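Local coordinates for ribosome-inactivating protein 3 (Zea mays, PDB 2PQI) that belongs to the plant ribosome-inactivating protein family and combines a mixed beta-sheet with several helices, at residues Gly115-Gly118 / Leu119-Thr123; Thr149-Lys152 / Leu153-Val157; Leu164-Asn167 / Thr168-Arg171; Lys225-Ala228 / Ala229-Ala233. One frame throughout, in Å; residues are numbered along the deposited sequence.

Contact 1: residues Gly115-Gly118 / Leu119-Thr123; sequences GNKG and LETVT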
ATOM      1  N   GLY A 115       8.668   1.923 -13.761  1.00 36.38           N
ATOM      2  CA  GLY A 115       9.777   1.301 -14.444  1.00 38.52           C
ATOM      3  C   GLY A 115      10.838   0.819 -13.492  1.00 41.61           C
ATOM      4  O   GLY A 115      10.532   0.194 -12.476  1.00 44.00           O
ATOM      5  N   ASN A 116      12.091   1.110 -13.813  1.00 45.63           N
ATOM      6  CA  ASN A 116      13.202   0.679 -12.976  1.00 50.38           C
ATOM      7  C   ASN A 116      13.637   1.748 -11.982  1.00 48.02           C
ATOM      8  O   ASN A 116      14.672   1.615 -11.336  1.00 49.03           O
ATOM      9  CB  ASN A 116      14.382   0.273 -13.860  1.00 58.17           C
ATOM     10  CG  ASN A 116      14.679   1.299 -14.938  1.00 66.32           C
ATOM     11  OD1 ASN A 116      14.976   2.457 -14.645  1.00 67.53           O
ATOM     12  ND2 ASN A 116      14.592   0.876 -16.198  1.00 71.80           N
ATOM     13  N   LYS A 117      12.843   2.804 -11.860  1.00 45.69           N
ATOM     14  CA  LYS A 117      13.161   3.869 -10.931  1.00 43.87           C
ATOM     15  C   LYS A 117      13.064   3.385  -9.488  1.00 43.42           C
ATOM     16  O   LYS A 117      12.397   2.392  -9.201  1.00 43.41           O
ATOM     17  CB  LYS A 117      12.218   5.048 -11.136  1.00 46.86           C
ATOM     18  CG  LYS A 117      12.670   6.015 -12.206  1.00 53.80           C
ATOM     19  CD  LYS A 117      11.880   7.317 -12.142  1.00 59.07           C
ATOM     20  CE  LYS A 117      12.548   8.399 -12.979  1.00 62.28           C
ATOM     21  NZ  LYS A 117      13.946   8.651 -12.516  1.00 64.56           N
ATOM     22  N   GLY A 118      13.740   4.088  -8.584  1.00 41.58           N
ATOM     23  CA  GLY A 118      13.705   3.720  -7.184  1.00 38.50           C
ATOM     24  C   GLY A 118      12.547   4.399  -6.474  1.00 39.66           C
ATOM     25  O   GLY A 118      12.099   5.476  -6.879  1.00 39.90           O
ATOM     26  N   LEU A 119      12.057   3.773  -5.410  1.00 37.77           N
ATOM     27  CA  LEU A 119      10.949   4.327  -4.662  1.00 38.62           C
ATOM     28  C   LEU A 119      11.294   5.683  -4.059  1.00 38.63           C
ATOM     29  O   LEU A 119      10.400   6.467  -3.721  1.00 35.73           O
ATOM     30  CB  LEU A 119      10.506   3.345  -3.577  1.00 38.20           C
ATOM     31  CG  LEU A 119       9.388   2.388  -4.008  1.00 36.96           C
ATOM     32  CD1 LEU A 119       9.878   1.511  -5.123  1.00 38.28           C
ATOM     33  CD2 LEU A 119       8.940   1.536  -2.839  1.00 41.58           C
ATOM     34  N   GLU A 120      12.589   5.967  -3.942  1.00 38.70           N
ATOM     35  CA  GLU A 120      13.032   7.243  -3.392  1.00 34.76           C
ATOM     36  C   GLU A 120      12.582   8.398  -4.277  1.00 38.56           C
ATOM     37  O   GLU A 120      12.459   9.532  -3.797  1.00 38.48           O
ATOM     38  CB  GLU A 120      14.552   7.277  -3.253  1.00 33.62           C
ATOM     39  CG  GLU A 120      15.335   7.134  -4.555  1.00 32.40           C
ATOM     40  CD  GLU A 120      15.596   5.684  -4.968  1.00 37.80           C
ATOM     41  OE1 GLU A 120      16.254   5.490  -6.013  1.00 41.21           O
ATOM     42  OE2 GLU A 120      15.161   4.743  -4.263  1.00 34.32           O
ATOM     43  N   THR A 121      12.316   8.105  -5.556  1.00 34.96           N
ATOM     44  CA  THR A 121      11.893   9.133  -6.513  1.00 37.26           C
ATOM     45  C   THR A 121      10.451   9.598  -6.342  1.00 35.86           C
ATOM     46  O   THR A 121      10.074  10.671  -6.800  1.00 37.08           O
ATOM     47  CB  THR A 121      12.047   8.656  -7.976  1.00 36.66           C
ATOM     48  OG1 THR A 121      11.043   7.678  -8.273  1.00 36.72           O
ATOM     49  CG2 THR A 121      13.427   8.048  -8.202  1.00 37.14           C
ATOM     50  N   VAL A 122       9.642   8.779  -5.691  1.00 36.79           N
ATOM     51  CA  VAL A 122       8.245   9.114  -5.481  1.00 33.89           C
ATOM     52  C   VAL A 122       8.113  10.082  -4.307  1.00 36.47           C
ATOM     53  O   VAL A 122       8.511   9.775  -3.186  1.00 36.98           O
ATOM     54  CB  VAL A 122       7.417   7.830  -5.216  1.00 31.55           C
ATOM     55  CG1 VAL A 122       5.966   8.163  -5.031  1.00 31.63           C
ATOM     56  CG2 VAL A 122       7.588   6.860  -6.380  1.00 29.30           C
ATOM     57  N   THR A 123       7.569  11.261  -4.587  1.00 38.99           N
ATOM     58  CA  THR A 123       7.363  12.292  -3.579  1.00 38.15           C
ATOM     59  C   THR A 123       5.998  12.068  -2.947  1.00 36.38           C
ATOM     60  O   THR A 123       5.025  11.801  -3.646  1.00 38.04           O
ATOM     61  CB  THR A 123       7.403  13.691  -4.219  1.00 36.95           C
ATOM     62  OG1 THR A 123       8.684  13.895  -4.816  1.00 36.49           O
ATOM     63  CG2 THR A 123       7.168  14.764  -3.185  1.00 41.62           C
TER
HETATM   64  O   HOH W   1      16.230   5.561  -9.325  1.00 38.50           O
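T121 folds back onto the carbonyl of G118, three residues earlier, and grips it twice. Its hydroxyl OG1 donates to G118 O at 2.8 Å, almost straight out from the carbonyl, with a C=O...donor angle of 169°. The amide T121 N donates to the same G118 O at 3.0 Å, but from well above the carbonyl plane. The two donors therefore approach from different directions, and one oxygen takes both. With chi1 at 72°, OG1 of T121 sits between its own backbone N and carbonyl carbon, which brings it round to this oxygen. The amide bond closes a 3-10 turn, and the next one, V122 N to L119 O, repeats the same spacing. The carboxylate of E120 comes over G118 CA. Its chain bends at chi2, and E120 OE1 lies 3.3 Å from G118 CA, with OE2 about equally near; the absence of a side chain on G118 permits this approach. A water accepts from G118 N and makes a weak bond to E120 OE1, bridging the two. K117 crosses T121 at about a right angle, its CD 4.0 Å from T121 OG1. The turn lies between helices 110-114 and 126-137: L119 and E120 rest on V193 and V187, respectively, of helix 187-193, while V122 packs on V154 and K155 of helix 149-165.

Contact 2: residues Thr149-Lys152 / Leu153-Val157; sequences TKSK and LVKLV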
ATOM      1  N   THR A 149      -1.234   9.391 -14.395  1.00 44.83           N
ATOM      2  CA  THR A 149      -2.140   8.691 -13.506  1.00 40.05           C
ATOM      3  C   THR A 149      -1.385   7.537 -12.872  1.00 37.84           C
ATOM      4  O   THR A 149      -1.763   7.060 -11.809  1.00 38.21           O
ATOM      5  CB  THR A 149      -3.410   8.179 -14.244  1.00 34.31           C
ATOM      6  OG1 THR A 149      -3.435   6.753 -14.224  1.00 38.25           O
ATOM      7  CG2 THR A 149      -3.444   8.657 -15.680  1.00 34.25           C
ATOM      8  N   LYS A 150      -0.308   7.100 -13.519  1.00 36.07           N
ATOM      9  CA  LYS A 150       0.519   6.036 -12.965  1.00 35.27           C
ATOM     10  C   LYS A 150       1.250   6.687 -11.796  1.00 39.61           C
ATOM     11  O   LYS A 150       1.429   6.098 -10.724  1.00 40.46           O
ATOM     12  CB  LYS A 150       1.557   5.559 -13.980  1.00 33.32           C
ATOM     13  CG  LYS A 150       1.031   4.697 -15.098  1.00 33.09           C
ATOM     14  CD  LYS A 150       2.174   4.216 -15.976  1.00 31.31           C
ATOM     15  CE  LYS A 150       1.684   3.217 -17.026  1.00 40.83           C
ATOM     16  NZ  LYS A 150       2.789   2.541 -17.793  1.00 39.32           N
ATOM     17  N   SER A 151       1.667   7.927 -12.025  1.00 39.16           N
ATOM     18  CA  SER A 151       2.400   8.705 -11.034  1.00 39.18           C
ATOM     19  C   SER A 151       1.545   9.008  -9.799  1.00 36.71           C
ATOM     20  O   SER A 151       2.035   8.994  -8.672  1.00 34.99           O
ATOM     21  CB  SER A 151       2.908  10.007 -11.676  1.00 35.93           C
ATOM     22  OG  SER A 151       2.478  11.142 -10.945  1.00 41.22           O
ATOM     23  N   LYS A 152       0.267   9.289 -10.016  1.00 35.55           N
ATOM     24  CA  LYS A 152      -0.640   9.572  -8.912  1.00 35.68           C
ATOM     25  C   LYS A 152      -0.966   8.292  -8.148  1.00 33.28           C
ATOM     26  O   LYS A 152      -1.204   8.317  -6.942  1.00 34.90           O
ATOM     27  CB  LYS A 152      -1.933  10.205  -9.446  1.00 36.51           C
ATOM     28  CG  LYS A 152      -1.757  11.622  -9.954  1.00 32.66           C
ATOM     29  CD  LYS A 152      -1.404  12.526  -8.787  1.00 42.38           C
ATOM     30  CE  LYS A 152      -1.170  13.970  -9.204  1.00 46.99           C
ATOM     31  NZ  LYS A 152       0.189  14.155  -9.772  1.00 50.98           N
ATOM     32  N   LEU A 153      -0.958   7.172  -8.864  1.00 30.91           N
ATOM     33  CA  LEU A 153      -1.263   5.882  -8.272  1.00 27.59           C
ATOM     34  C   LEU A 153      -0.136   5.321  -7.436  1.00 26.20           C
ATOM     35  O   LEU A 153      -0.362   4.683  -6.415  1.00 36.08           O
ATOM     36  CB  LEU A 153      -1.650   4.890  -9.370  1.00 23.67           C
ATOM     37  CG  LEU A 153      -3.091   5.060  -9.866  1.00 23.90           C
ATOM     38  CD1 LEU A 153      -3.278   4.326 -11.171  1.00 20.12           C
ATOM     39  CD2 LEU A 153      -4.060   4.544  -8.803  1.00 19.98           C
ATOM     40  N   VAL A 154       1.091   5.564  -7.853  1.00 26.43           N
ATOM     41  CA  VAL A 154       2.231   5.044  -7.129  1.00 24.74           C
ATOM     42  C   VAL A 154       2.436   5.743  -5.777  1.00 26.69           C
ATOM     43  O   VAL A 154       2.975   5.153  -4.837  1.00 23.94           O
ATOM     44  CB  VAL A 154       3.513   5.164  -8.000  1.00 24.12           C
ATOM     45  CG1 VAL A 154       4.005   6.612  -8.015  1.00 23.26           C
ATOM     46  CG2 VAL A 154       4.586   4.180  -7.499  1.00 14.27           C
ATOM     47  N   LYS A 155       1.997   7.000  -5.689  1.00 29.60           N
ATOM     48  CA  LYS A 155       2.125   7.799  -4.473  1.00 26.34           C
ATOM     49  C   LYS A 155       1.148   7.292  -3.425  1.00 27.00           C
ATOM     50  O   LYS A 155       1.460   7.226  -2.229  1.00 26.60           O
ATOM     51  CB  LYS A 155       1.793   9.266  -4.763  1.00 29.54           C
ATOM     52  CG  LYS A 155       2.764  10.024  -5.664  1.00 24.04           C
ATOM     53  CD  LYS A 155       2.087  11.296  -6.161  1.00 19.77           C
ATOM     54  CE  LYS A 155       2.967  12.130  -7.090  1.00 25.04           C
ATOM     55  NZ  LYS A 155       4.155  12.737  -6.427  1.00 29.31           N
ATOM     56  N   LEU A 156      -0.051   6.960  -3.882  1.00 24.08           N
ATOM     57  CA  LEU A 156      -1.089   6.462  -2.998  1.00 26.64           C
ATOM     58  C   LEU A 156      -0.714   5.067  -2.534  1.00 29.73           C
ATOM     59  O   LEU A 156      -0.903   4.709  -1.365  1.00 28.03           O
ATOM     60  CB  LEU A 156      -2.418   6.428  -3.738  1.00 21.41           C
ATOM     61  CG  LEU A 156      -2.943   7.811  -4.114  1.00 20.10           C
ATOM     62  CD1 LEU A 156      -4.288   7.683  -4.773  1.00 18.76           C
ATOM     63  CD2 LEU A 156      -3.062   8.668  -2.862  1.00 18.28           C
ATOM     64  N   VAL A 157      -0.176   4.296  -3.475  1.00 28.11           N
ATOM     65  CA  VAL A 157       0.265   2.929  -3.232  1.00 26.22           C
ATOM     66  C   VAL A 157       1.283   2.882  -2.081  1.00 24.27           C
ATOM     67  O   VAL A 157       1.166   2.074  -1.153  1.00 19.67           O
ATOM     68  CB  VAL A 157       0.882   2.355  -4.530  1.00 27.99           C
ATOM     69  CG1 VAL A 157       1.990   1.362  -4.218  1.00 30.79           C
ATOM     70  CG2 VAL A 157      -0.214   1.716  -5.365  1.00 27.73           C
TER
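L153 N and T149 O make the first of two main-chain hydrogen bonds that join these turns of helix 149-165, at 3.1 Å; V154 N to K150 O, at 2.9 Å, is the second. Both have i to i+4 alpha-helical spacing.

A second group of contacts sets side-chain carbons against carbonyl oxygens of the preceding turn. L153 CG lies 3.1 Å from T149 O, and V154 CG1 lies 3.2 Å from S151 O. K155 runs its aliphatic chain past that same S151 O, with CG at 3.3 Å, before bending at chi4 (-67°). L156 CG is 3.4 Å from K152 O. Beside the backbone, T149 and L153 lie side by side and point the same way, T149 OG1 being 3.9 Å from L153 CD1.

The lysine ends do not touch: K152 NZ and K155 NZ are 5.4 Å apart, and K155 NZ has its partner in E128, a salt bridge that probably eases the repulsion between the like charges.

L153 and L156 face L136 of helix 126-137, which also meets K152 through A132 and D135. V154 packs on helix 110-114, and L153 reaches F78 of strand 74-79.

Contact 3: residues Leu164-Asn167 / Thr168-Arg171; sequences LRFN and TVSR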
ATOM      1  N   LEU A 164       0.714   0.888   5.497  1.00 22.75           N
ATOM      2  CA  LEU A 164       0.051  -0.119   6.318  1.00 22.96           C
ATOM      3  C   LEU A 164       0.974  -1.308   6.590  1.00 17.27           C
ATOM      4  O   LEU A 164       0.928  -1.897   7.660  1.00 15.48           O
ATOM      5  CB  LEU A 164      -1.214  -0.628   5.627  1.00 24.98           C
ATOM      6  CG  LEU A 164      -2.372   0.353   5.454  1.00 22.80           C
ATOM      7  CD1 LEU A 164      -3.423  -0.233   4.519  1.00 18.77           C
ATOM      8  CD2 LEU A 164      -2.959   0.676   6.815  1.00 23.34           C
ATOM      9  N   ARG A 165       1.813  -1.653   5.618  1.00 17.35           N
ATOM     10  CA  ARG A 165       2.720  -2.796   5.753  1.00 21.73           C
ATOM     11  C   ARG A 165       3.995  -2.584   6.567  1.00 23.88           C
ATOM     12  O   ARG A 165       4.453  -3.505   7.238  1.00 26.25           O
ATOM     13  CB  ARG A 165       3.184  -3.290   4.381  1.00 24.75           C
ATOM     14  CG  ARG A 165       2.147  -3.844   3.421  1.00 25.53           C
ATOM     15  CD  ARG A 165       2.804  -3.868   2.052  1.00 30.38           C
ATOM     16  NE  ARG A 165       2.030  -4.572   1.042  1.00 29.99           N
ATOM     17  CZ  ARG A 165       2.446  -4.759  -0.207  1.00 26.34           C
ATOM     18  NH1 ARG A 165       3.632  -4.285  -0.593  1.00 23.45           N
ATOM     19  NH2 ARG A 165       1.681  -5.430  -1.065  1.00 22.51           N
ATOM     20  N   PHE A 166       4.593  -1.396   6.474  1.00 25.04           N
ATOM     21  CA  PHE A 166       5.858  -1.131   7.153  1.00 22.60           C
ATOM     22  C   PHE A 166       5.818  -0.025   8.186  1.00 27.03           C
ATOM     23  O   PHE A 166       5.252   1.044   7.948  1.00 26.78           O
ATOM     24  CB  PHE A 166       6.962  -0.742   6.149  1.00 24.76           C
ATOM     25  CG  PHE A 166       7.261  -1.777   5.084  1.00 21.04           C
ATOM     26  CD1 PHE A 166       6.513  -1.829   3.904  1.00 20.28           C
ATOM     27  CD2 PHE A 166       8.333  -2.653   5.235  1.00 21.82           C
ATOM     28  CE1 PHE A 166       6.836  -2.743   2.884  1.00 21.52           C
ATOM     29  CE2 PHE A 166       8.668  -3.570   4.232  1.00 22.72           C
ATOM     30  CZ  PHE A 166       7.916  -3.616   3.051  1.00 26.02           C
ATOM     31  N   ASN A 167       6.410  -0.281   9.348  1.00 26.89           N
ATOM     32  CA  ASN A 167       6.559   0.751  10.370  1.00 27.95           C
ATOM     33  C   ASN A 167       7.608   1.783   9.971  1.00 31.48           C
ATOM     34  O   ASN A 167       7.584   2.923  10.437  1.00 32.83           O
ATOM     35  CB  ASN A 167       6.922   0.123  11.716  1.00 24.50           C
ATOM     36  CG  ASN A 167       5.849  -0.814  12.232  1.00 26.15           C
ATOM     37  OD1 ASN A 167       4.743  -0.387  12.562  1.00 23.67           O
ATOM     38  ND2 ASN A 167       6.170  -2.101  12.303  1.00 15.89           N
ATOM     39  N   THR A 168       8.526   1.369   9.107  1.00 28.68           N
ATOM     40  CA  THR A 168       9.476   2.281   8.480  1.00 31.94           C
ATOM     41  C   THR A 168       8.804   3.340   7.603  1.00 30.97           C
ATOM     42  O   THR A 168       9.085   4.526   7.736  1.00 30.42           O
ATOM     43  CB  THR A 168      10.523   1.502   7.626  1.00 35.88           C
ATOM     44  OG1 THR A 168      11.445   2.422   7.034  1.00 47.84           O
ATOM     45  CG2 THR A 168       9.853   0.725   6.527  1.00 36.55           C
ATOM     46  N   VAL A 169       7.925   2.909   6.706  1.00 28.67           N
ATOM     47  CA  VAL A 169       7.220   3.821   5.815  1.00 26.88           C
ATOM     48  C   VAL A 169       6.238   4.726   6.553  1.00 30.42           C
ATOM     49  O   VAL A 169       6.208   5.939   6.331  1.00 30.36           O
ATOM     50  CB  VAL A 169       6.403   3.053   4.751  1.00 23.48           C
ATOM     51  CG1 VAL A 169       5.577   4.024   3.930  1.00 26.81           C
ATOM     52  CG2 VAL A 169       7.303   2.267   3.863  1.00 20.47           C
ATOM     53  N   SER A 170       5.423   4.128   7.420  1.00 32.15           N
ATOM     54  CA  SER A 170       4.421   4.881   8.164  1.00 31.90           C
ATOM     55  C   SER A 170       5.030   6.006   9.016  1.00 35.19           C
ATOM     56  O   SER A 170       4.451   7.088   9.103  1.00 37.04           O
ATOM     57  CB  SER A 170       3.597   3.938   9.045  1.00 31.23           C
ATOM     58  OG  SER A 170       4.279   3.645  10.248  1.00 37.38           O
ATOM     59  N   ARG A 171       6.184   5.766   9.641  1.00 34.40           N
ATOM     60  CA  ARG A 171       6.820   6.801  10.460  1.00 38.56           C
ATOM     61  C   ARG A 171       7.480   7.870   9.587  1.00 38.71           C
ATOM     62  O   ARG A 171       7.411   9.061   9.885  1.00 42.26           O
ATOM     63  CB  ARG A 171       7.865   6.196  11.409  1.00 43.01           C
ATOM     64  CG  ARG A 171       7.372   5.002  12.214  1.00 48.66           C
ATOM     65  CD  ARG A 171       5.934   5.195  12.695  1.00 57.79           C
ATOM     66  NE  ARG A 171       5.275   3.912  12.933  1.00 59.25           N
ATOM     67  CZ  ARG A 171       3.962   3.747  13.052  1.00 54.82           C
ATOM     68  NH1 ARG A 171       3.143   4.788  12.960  1.00 45.90           N
ATOM     69  NH2 ARG A 171       3.473   2.531  13.251  1.00 53.77           N
TER
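N167 and R171 meet one helical turn apart because their torsions lay the two side chains side by side. N167 CG stands anti to its carbonyl carbon (chi1 -62°), and R171 starts likewise, though the course of its chain near CG is less certain, that atom lying too close to N167 O in the model. R171 NH2 donates to N167 OD1 at 3.3 Å, arriving in the carbonyl plane on a lone pair of the amide oxygen. Seen from the arginine, OD1 lies at the edge of the guanidinium, 18° out of its plane. The amide and guanidinium planes are 15° apart. One face of the guanidinium is backed by S170 CB, 4.0 Å above its centre.

In T168 the first torsion places CG2 between backbone N and carbonyl carbon, bringing this methyl to 3.3 Å from F166 CB. V169 CG2 reaches the same F166 CB at 3.8 Å from an oblique direction. F166 leaves helix 149-165 and is also the N-cap residue of helix 167-175, so its carbonyl opens the new helix, S170 N donating to F166 O at 3.1 Å. The phenyl ring itself leads away from the new helix, making an edge-to-face contact with W196.

Two arginines converge on one neutral acceptor, since R24 NH1 also makes a weak bond to N167 OD1 while lying close to R171 NH2. The amide oxygen probably offsets some repulsion between these like charges, and N167 ND2, weakly bonded to R230 O, probably helps to fix which way the amide is turned.

Contact 4: residues Lys225-Ala228 / Ala229-Ala233; sequences KNEA and ARIVA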
ATOM      1  N   LYS A 225      15.604 -11.227  13.307  1.00 48.88           N
ATOM      2  CA  LYS A 225      14.159 -11.143  13.465  1.00 46.61           C
ATOM      3  C   LYS A 225      13.703  -9.961  14.309  1.00 45.46           C
ATOM      4  O   LYS A 225      12.604  -9.447  14.121  1.00 47.82           O
ATOM      5  CB  LYS A 225      13.609 -12.468  14.018  1.00 47.38           C
ATOM      6  CG  LYS A 225      13.291 -12.494  15.494  1.00 49.52           C
ATOM      7  CD  LYS A 225      11.826 -12.906  15.744  1.00 49.05           C
ATOM      8  CE  LYS A 225      11.686 -14.366  16.157  1.00 48.46           C
ATOM      9  NZ  LYS A 225      10.347 -14.623  16.767  1.00 52.91           N
ATOM     10  N   ASN A 226      14.549  -9.510  15.221  1.00 43.32           N
ATOM     11  CA  ASN A 226      14.190  -8.374  16.058  1.00 40.90           C
ATOM     12  C   ASN A 226      14.155  -7.109  15.187  1.00 38.62           C
ATOM     13  O   ASN A 226      13.281  -6.246  15.346  1.00 35.54           O
ATOM     14  CB  ASN A 226      15.220  -8.206  17.184  1.00 40.68           C
ATOM     15  CG  ASN A 226      14.749  -7.262  18.263  1.00 38.06           C
ATOM     16  OD1 ASN A 226      14.015  -7.656  19.161  1.00 41.22           O
ATOM     17  ND2 ASN A 226      15.160  -6.002  18.173  1.00 37.38           N
ATOM     18  N   GLU A 227      15.106  -7.011  14.260  1.00 35.64           N
ATOM     19  CA  GLU A 227      15.202  -5.857  13.369  1.00 34.59           C
ATOM     20  C   GLU A 227      14.076  -5.856  12.342  1.00 36.10           C
ATOM     21  O   GLU A 227      13.528  -4.804  12.001  1.00 37.07           O
ATOM     22  CB  GLU A 227      16.566  -5.845  12.660  1.00 32.33           C
ATOM     23  CG  GLU A 227      16.850  -4.569  11.877  1.00 36.14           C
ATOM     24  CD  GLU A 227      18.336  -4.321  11.633  1.00 39.64           C
ATOM     25  OE1 GLU A 227      19.158  -5.238  11.838  1.00 38.29           O
ATOM     26  OE2 GLU A 227      18.678  -3.195  11.221  1.00 42.96           O
ATOM     27  N   ALA A 228      13.731  -7.040  11.849  1.00 36.66           N
ATOM     28  CA  ALA A 228      12.658  -7.168  10.875  1.00 37.92           C
ATOM     29  C   ALA A 228      11.336  -6.841  11.550  1.00 39.32           C
ATOM     30  O   ALA A 228      10.445  -6.239  10.941  1.00 39.48           O
ATOM     31  CB  ALA A 228      12.620  -8.591  10.317  1.00 36.87           C
ATOM     32  N   ALA A 229      11.214  -7.238  12.814  1.00 37.49           N
ATOM     33  CA  ALA A 229       9.988  -7.004  13.559  1.00 39.35           C
ATOM     34  C   ALA A 229       9.664  -5.526  13.709  1.00 39.48           C
ATOM     35  O   ALA A 229       8.491  -5.157  13.804  1.00 40.74           O
ATOM     36  CB  ALA A 229      10.064  -7.671  14.923  1.00 42.05           C
ATOM     37  N   ARG A 230      10.680  -4.667  13.724  1.00 39.40           N
ATOM     38  CA  ARG A 230      10.395  -3.241  13.858  1.00 41.05           C
ATOM     39  C   ARG A 230      10.163  -2.560  12.508  1.00 38.55           C
ATOM     40  O   ARG A 230       9.557  -1.490  12.458  1.00 41.42           O
ATOM     41  CB  ARG A 230      11.515  -2.511  14.598  1.00 41.87           C
ATOM     42  CG  ARG A 230      12.753  -2.343  13.776  1.00 54.06           C
ATOM     43  CD  ARG A 230      13.432  -1.022  14.056  1.00 61.80           C
ATOM     44  NE  ARG A 230      14.399  -0.739  13.003  1.00 67.67           N
ATOM     45  CZ  ARG A 230      14.626   0.467  12.498  1.00 72.23           C
ATOM     46  NH1 ARG A 230      13.958   1.521  12.951  1.00 72.88           N
ATOM     47  NH2 ARG A 230      15.505   0.609  11.516  1.00 76.80           N
ATOM     48  N   ILE A 231      10.642  -3.161  11.418  1.00 30.73           N
ATOM     49  CA  ILE A 231      10.433  -2.566  10.096  1.00 25.54           C
ATOM     50  C   ILE A 231       9.048  -2.911   9.543  1.00 23.82           C
ATOM     51  O   ILE A 231       8.255  -2.017   9.250  1.00 21.47           O
ATOM     52  CB  ILE A 231      11.521  -3.015   9.074  1.00 26.10           C
ATOM     53  CG1 ILE A 231      12.894  -2.530   9.552  1.00 24.74           C
ATOM     54  CG2 ILE A 231      11.202  -2.447   7.656  1.00 17.23           C
ATOM     55  CD1 ILE A 231      14.082  -3.163   8.830  1.00 30.27           C
ATOM     56  N   VAL A 232       8.748  -4.201   9.419  1.00 21.63           N
ATOM     57  CA  VAL A 232       7.452  -4.614   8.888  1.00 18.73           C
ATOM     58  C   VAL A 232       6.391  -4.737   9.975  1.00 20.88           C
ATOM     59  O   VAL A 232       6.583  -5.436  10.981  1.00 19.49           O
ATOM     60  CB  VAL A 232       7.545  -5.959   8.126  1.00 17.11           C
ATOM     61  CG1 VAL A 232       8.280  -5.775   6.816  1.00 12.28           C
ATOM     62  CG2 VAL A 232       8.277  -6.969   8.956  1.00 22.80           C
ATOM     63  N   ALA A 233       5.274  -4.043   9.776  1.00 16.87           N
ATOM     64  CA  ALA A 233       4.174  -4.083  10.734  1.00 19.51           C
ATOM     65  C   ALA A 233       3.301  -5.326  10.533  1.00 19.08           C
ATOM     66  O   ALA A 233       2.916  -5.979  11.492  1.00 23.58           O
ATOM     67  CB  ALA A 233       3.309  -2.807  10.603  1.00 17.47           C
TER
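A229 N donates to K225 O at 2.9 Å, and V232 N donates to A228 O at 3.1 Å; across this contact these are the two firm bonds, one within the short alpha-helix 225-231 and one at its end. The first approaches K225 O from above the carbonyl plane, whereas the second runs nearly straight off the A228 carbonyl, at a C=O...donor angle of 166°. Between them the pattern is weaker and divided. R230 N has weak bonds to both N226 O and E227 O, and I231 N has weak bonds to both E227 O and A228 O. Each amide thus splits between the i-4 and i-3 oxygens, as where an alpha-helix tightens toward 3-10 geometry near its end; V232 is the first residue to leave helical angles.

Among the side chains, E227 OE2 stands 5.0 Å from R230 NH2, opposite charges that do not touch. The other carboxylate oxygen, E227 OE1, accepts from K223 N just before the helix, and K225 NZ bonds to G36 O.

Farther out the contact is carbon on carbonyl. A229 CB sits 3.2 Å from K225 O. R230 CG takes the position between its own N and carbonyl carbon (chi1 73°), which turns it back to 3.1 Å from E227 O. I231 CG1 comes to 3.4 Å from that same E227 O. A228 and V232 meet helix 196-208 through W206 and through W196 and I199 respectively. At the helix end, the CG2 methyl of V232 lies 3.0 Å from A228 O.

All four contacts are local and partly buried, and they form two touching pairs. Contacts 1 and 2 meet where K155 NZ probably bonds T123 O and V122 packs on V154, joining the loop after a 3-10 turn to helix 149-165. Contacts 3 and 4 meet through probable backbone bonds, R165 O with A233 N among them, tying the junction of helices 149-165 and 167-175 to helix 225-231. Contacts 2 and 3, sharing helix 149-165, lie nearer the chain's centre (about 11 and 10 Å, centre to centre); contacts 1 and 4 lie farther out (about 15 and 18 Å), with exposed residues such as T121 and R230. Side-chain hydrogen bonds cross contacts 1 and 3; backbone bonds and carbon-to-carbonyl packing dominate contacts 2 and 4.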